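PDB 6USS: sulfatase from Bacteroides fragilis CAG:558, which probably hydrolyses sulfate esters as a calcium-dependent arylsulfatase of the human gut microbiota, here in a form altered at the catalytic position. Local coordinates for residues Asn323-Ser328 and Asn345-Gly349; Ala351-Val356 and Lys450-Tyr454. The protein carries 1 engineered substitution. All blocks are in the same frame, centred on the assembly; numbering follows the deposited sequence.

Interaction 1 of 2, residues Asn323-Ser328 and Asn345-Gly349; sequences NGGLSS and NSGKG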
loop_
_atom_site.group_PDB
_atom_site.type_symbol
_atom_site.label_atom_id
_atom_site.label_comp_id
_atom_site.label_asym_id
_atom_site.label_seq_id
_atom_site.Cartn_x
_atom_site.Cartn_y
_atom_site.Cartn_z
ATOM N N ASN A 323 -9.744 3.959 24.403
ATOM C CA ASN A 323 -10.046 3.392 25.724
ATOM C C ASN A 323 -9.908 4.494 26.771
ATOM O O ASN A 323 -9.564 5.638 26.456
ATOM C CB ASN A 323 -9.166 2.185 26.076
ATOM C CG ASN A 323 -7.687 2.489 25.989
ATOM O OD1 ASN A 323 -7.161 3.295 26.770
ATOM N ND2 ASN A 323 -6.999 1.837 25.050
ATOM N N GLY A 324 -10.194 4.138 28.033
ATOM C CA GLY A 324 -10.178 5.119 29.105
ATOM C C GLY A 324 -8.781 5.612 29.452
ATOM O O GLY A 324 -7.759 5.008 29.124
ATOM N N GLY A 325 -8.731 6.756 30.122
ATOM C CA GLY A 325 -7.450 7.288 30.546
ATOM C C GLY A 325 -6.768 6.375 31.545
ATOM O O GLY A 325 -7.408 5.608 32.266
ATOM N N LEU A 326 -5.441 6.444 31.572
ATOM C CA LEU A 326 -4.662 5.644 32.513
ATOM C C LEU A 326 -4.851 6.170 33.933
ATOM O O LEU A 326 -4.456 7.297 34.245
ATOM C CB LEU A 326 -3.187 5.661 32.122
ATOM C CG LEU A 326 -2.207 4.916 33.018
ATOM C CD1 LEU A 326 -2.456 3.441 32.928
ATOM C CD2 LEU A 326 -0.791 5.230 32.597
ATOM N N SER A 327 -5.467 5.359 34.791
ATOM C CA SER A 327 -5.700 5.738 36.181
ATOM C C SER A 327 -5.101 4.742 37.167
ATOM O O SER A 327 -5.433 4.794 38.358
ATOM C CB SER A 327 -7.199 5.902 36.448
ATOM O OG SER A 327 -7.913 4.808 35.918
ATOM N N SER A 328 -4.205 3.864 36.705
ATOM C CA SER A 328 -3.581 2.815 37.504
ATOM C C SER A 328 -2.256 3.228 38.121
ATOM O O SER A 328 -1.752 2.509 38.990
ATOM C CB SER A 328 -3.251 1.588 36.650
ATOM O OG SER A 328 -4.242 1.309 35.701
ATOM N N ASN A 345 -15.775 5.305 37.102
ATOM C CA ASN A 345 -14.946 4.471 37.969
ATOM C C ASN A 345 -13.704 3.958 37.231
ATOM O O ASN A 345 -13.810 3.353 36.157
ATOM C CB ASN A 345 -15.771 3.297 38.502
ATOM C CG ASN A 345 -15.202 2.712 39.796
ATOM O OD1 ASN A 345 -13.993 2.700 40.014
ATOM N ND2 ASN A 345 -16.090 2.195 40.650
ATOM N N SER A 346 -12.535 4.204 37.811
ATOM C CA SER A 346 -11.281 3.587 37.375
ATOM C C SER A 346 -10.959 4.083 35.949
ATOM O O SER A 346 -11.227 5.242 35.593
ATOM C CB SER A 346 -11.386 2.072 37.550
ATOM O OG SER A 346 -10.226 1.399 37.099
ATOM N N GLY A 347 -10.364 3.234 35.109
ATOM C CA GLY A 347 -9.904 3.688 33.816
ATOM C C GLY A 347 -9.324 2.578 32.976
ATOM O O GLY A 347 -9.790 1.436 33.049
ATOM N N LYS A 348 -8.285 2.903 32.206
ATOM C CA LYS A 348 -7.713 1.964 31.245
ATOM C C LYS A 348 -7.478 0.602 31.884
ATOM O O LYS A 348 -6.941 0.512 32.987
ATOM C CB LYS A 348 -6.402 2.512 30.678
ATOM C CG LYS A 348 -5.735 1.533 29.717
ATOM C CD LYS A 348 -4.581 2.153 29.010
ATOM C CE LYS A 348 -4.083 1.211 27.919
ATOM N NZ LYS A 348 -2.992 1.820 27.146
ATOM N N GLY A 349 -7.912 -0.457 31.186
ATOM C CA GLY A 349 -7.805 -1.812 31.677
ATOM C C GLY A 349 -9.000 -2.303 32.471
ATOM O O GLY A 349 -9.114 -3.512 32.704
HETATM O O HOH W 1 -7.653 2.447 37.334
#
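Gly324 and Lys348 bring the two loop backbones closest, CA to CA 4.5 Å, and the touching parts run at 120° to each other, with neither segment in a regular helix or strand. One backbone bond joins them: Lys348 N donates to Gly325 O at 2.8 Å, nearly straight at the hydrogen (170°), although the donor stands well above the carbonyl plane. Asn341 ND2 also donates to Gly325 O, which is therefore gripped twice, and Gly347 CA adds a CA-H...O contact to the same oxygen at 3.5 Å.

Lys348 buries more surface in this contact than any other residue of the two segments. Lys348 CB rests on Gly324 O at 3.2 Å; from there CG leaves anti to the backbone N (chi1 177°), and the extended chain carries the later methylenes obliquely across the Asn323 side chain to the salt bridge with Asp43. Farther along, a water spans the serines, 2.8 Å from Ser327 OG and donating to Ser346 OG at 2.8 Å; Ser346 OG also bonds Pro436 O.

The Asn323 side chain is a calcium ligand, together with Asp42, Asp43, Asp322 and Cys88, the engineered residue at the predicted oxoalanine position. Lys348 touches Cys88 too. This buried loop pair thus lines the metal-centred active site characteristic of the sulfatase family.

Interaction 2 of 2, residues Ala351-Val356 and Lys450-Tyr454; sequences AYEGGV and KLIYY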
loop_
_atom_site.group_PDB
_atom_site.type_symbol
_atom_site.label_atom_id
_atom_site.label_comp_id
_atom_site.label_asym_id
_atom_site.label_seq_id
_atom_site.Cartn_x
_atom_site.Cartn_y
_atom_site.Cartn_z
ATOM N N ALA A 351 -13.096 -2.942 33.281
ATOM C CA ALA A 351 -14.399 -3.104 32.661
ATOM C C ALA A 351 -15.398 -2.065 33.153
ATOM O O ALA A 351 -16.493 -1.962 32.583
ATOM C CB ALA A 351 -14.923 -4.519 32.909
ATOM N N TYR A 352 -15.042 -1.295 34.186
ATOM C CA TYR A 352 -15.854 -0.175 34.632
ATOM C C TYR A 352 -15.938 0.889 33.534
ATOM O O TYR A 352 -15.169 0.883 32.566
ATOM C CB TYR A 352 -15.266 0.423 35.915
ATOM C CG TYR A 352 -15.468 -0.445 37.139
ATOM C CD1 TYR A 352 -16.379 -1.493 37.112
ATOM C CD2 TYR A 352 -14.737 -0.238 38.312
ATOM C CE1 TYR A 352 -16.574 -2.312 38.215
ATOM C CE2 TYR A 352 -14.929 -1.050 39.426
ATOM C CZ TYR A 352 -15.855 -2.087 39.366
ATOM O OH TYR A 352 -16.075 -2.912 40.446
ATOM N N GLU A 353 -16.882 1.832 33.697
ATOM C CA GLU A 353 -17.097 2.854 32.666
ATOM C C GLU A 353 -15.846 3.686 32.411
ATOM O O GLU A 353 -15.652 4.197 31.301
ATOM C CB GLU A 353 -18.252 3.772 33.056
ATOM C CG GLU A 353 -19.586 3.056 33.191
ATOM C CD GLU A 353 -20.206 2.703 31.838
ATOM O OE1 GLU A 353 -20.797 3.604 31.186
ATOM O OE2 GLU A 353 -20.096 1.524 31.436
ATOM N N GLY A 354 -14.996 3.846 33.427
ATOM C CA GLY A 354 -13.777 4.608 33.246
ATOM C C GLY A 354 -12.842 3.984 32.230
ATOM O O GLY A 354 -12.028 4.687 31.625
ATOM N N GLY A 355 -12.945 2.665 32.025
ATOM C CA GLY A 355 -12.122 1.981 31.048
ATOM C C GLY A 355 -12.688 1.941 29.640
ATOM O O GLY A 355 -11.941 1.700 28.687
ATOM N N VAL A 356 -13.995 2.164 29.478
ATOM C CA VAL A 356 -14.648 1.886 28.200
ATOM C C VAL A 356 -15.507 3.033 27.673
ATOM O O VAL A 356 -15.800 3.064 26.462
ATOM C CB VAL A 356 -15.487 0.589 28.285
ATOM C CG1 VAL A 356 -14.584 -0.611 28.502
ATOM C CG2 VAL A 356 -16.546 0.694 29.384
ATOM N N LYS A 450 -25.764 -3.383 33.564
ATOM C CA LYS A 450 -24.430 -3.811 33.182
ATOM C C LYS A 450 -24.010 -4.917 34.133
ATOM O O LYS A 450 -24.080 -4.740 35.358
ATOM C CB LYS A 450 -23.450 -2.637 33.240
ATOM C CG LYS A 450 -22.025 -2.962 32.845
ATOM C CD LYS A 450 -21.184 -1.700 32.931
ATOM C CE LYS A 450 -19.783 -1.943 32.413
ATOM N NZ LYS A 450 -18.885 -0.757 32.595
ATOM N N LEU A 451 -23.605 -6.061 33.579
ATOM C CA LEU A 451 -23.161 -7.193 34.381
ATOM C C LEU A 451 -21.696 -7.479 34.073
ATOM O O LEU A 451 -21.335 -7.716 32.915
ATOM C CB LEU A 451 -24.011 -8.437 34.121
ATOM C CG LEU A 451 -23.373 -9.698 34.736
ATOM C CD1 LEU A 451 -23.451 -9.641 36.253
ATOM C CD2 LEU A 451 -23.999 -10.990 34.205
ATOM N N ILE A 452 -20.863 -7.456 35.112
ATOM C CA ILE A 452 -19.451 -7.807 35.019
ATOM C C ILE A 452 -19.238 -9.111 35.773
ATOM O O ILE A 452 -19.657 -9.248 36.935
ATOM C CB ILE A 452 -18.545 -6.696 35.577
ATOM C CG1 ILE A 452 -18.812 -5.366 34.869
ATOM C CG2 ILE A 452 -17.086 -7.089 35.447
ATOM C CD1 ILE A 452 -18.212 -4.170 35.582
ATOM N N TYR A 453 -18.604 -10.069 35.106
ATOM C CA TYR A 453 -18.275 -11.358 35.692
ATOM C C TYR A 453 -16.765 -11.496 35.771
ATOM O O TYR A 453 -16.062 -11.205 34.797
ATOM C CB TYR A 453 -18.854 -12.488 34.857
ATOM C CG TYR A 453 -18.315 -13.857 35.206
ATOM C CD1 TYR A 453 -18.627 -14.468 36.428
ATOM C CD2 TYR A 453 -17.518 -14.561 34.297
ATOM C CE1 TYR A 453 -18.147 -15.742 36.736
ATOM C CE2 TYR A 453 -17.037 -15.843 34.598
ATOM C CZ TYR A 453 -17.356 -16.428 35.817
ATOM O OH TYR A 453 -16.887 -17.695 36.130
ATOM N N TYR A 454 -16.270 -11.945 36.920
ATOM C CA TYR A 454 -14.837 -12.016 37.174
ATOM C C TYR A 454 -14.404 -13.477 37.120
ATOM O O TYR A 454 -14.792 -14.279 37.980
ATOM C CB TYR A 454 -14.494 -11.385 38.516
ATOM C CG TYR A 454 -14.718 -9.885 38.580
ATOM C CD1 TYR A 454 -16.002 -9.359 38.715
ATOM C CD2 TYR A 454 -13.646 -8.990 38.509
ATOM C CE1 TYR A 454 -16.218 -7.996 38.785
ATOM C CE2 TYR A 454 -13.854 -7.611 38.592
ATOM C CZ TYR A 454 -15.146 -7.121 38.735
ATOM O OH TYR A 454 -15.378 -5.760 38.816
#
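Ala351 and Ile452 mark the nearest backbone approach, CA to CA 7.3 Å, between a turn leading into the short, weakly bonded helix 353-356 and a strand. No backbone-to-backbone bond spans that gap; the joining is done by strand side chains that meet both a backbone carbonyl and the side chains of the turn.

Lys450 makes the polar link. Lys450 NZ lies 2.7 Å from Ala351 O, in the carbonyl plane, at the end of a chain whose torsions are all near 180°, and 2.8 Å from Glu353 OE2, in a salt bridge that uses the anti lone pair of that oxygen. Glu471 gives NZ a second carboxylate, while the other oxygen of Glu353 is held by Tyr83 and Arg357, which probably stabilises these buried charges.

Beside it, Ile452 pushes CD1 against the edge of the Tyr352 ring, 3.6 Å from CD1 of that ring, and its CG2 lies 4.2 Å from Ala351 CB. Tyr352 and Tyr454 cross at about a right angle, and both hydroxyls bond Glu461 OE1, a shared partner on the adjoining strand 460-464.

Strand 449-454 is an inner strand of the four-stranded antiparallel sheet, and this packing forms part of the junction between the large mixed-sheet region and that small sheet, consistent with the two-subdomain build of sulfatases.

Interaction 1 closes before interaction 2 opens, yet their centres lie only 11 Å apart on one side of the chain's centre. Both draw on the connection from strand 315-321 to strand 357-363, antiparallel neighbours in the large mixed sheet: residues 323-328 and 345-349 pair within it, and residues 351-356 end it. They touch directly, through a probable hydrogen bond from Gly324 N to Gly355 O at 3.1 Å and packing of Asn345 O on Tyr352 CB at 3.3 Å. A continuous set of contacts therefore runs from the calcium site, through this connection, to the small antiparallel sheet that contributes residues 450-454 much later in the chain.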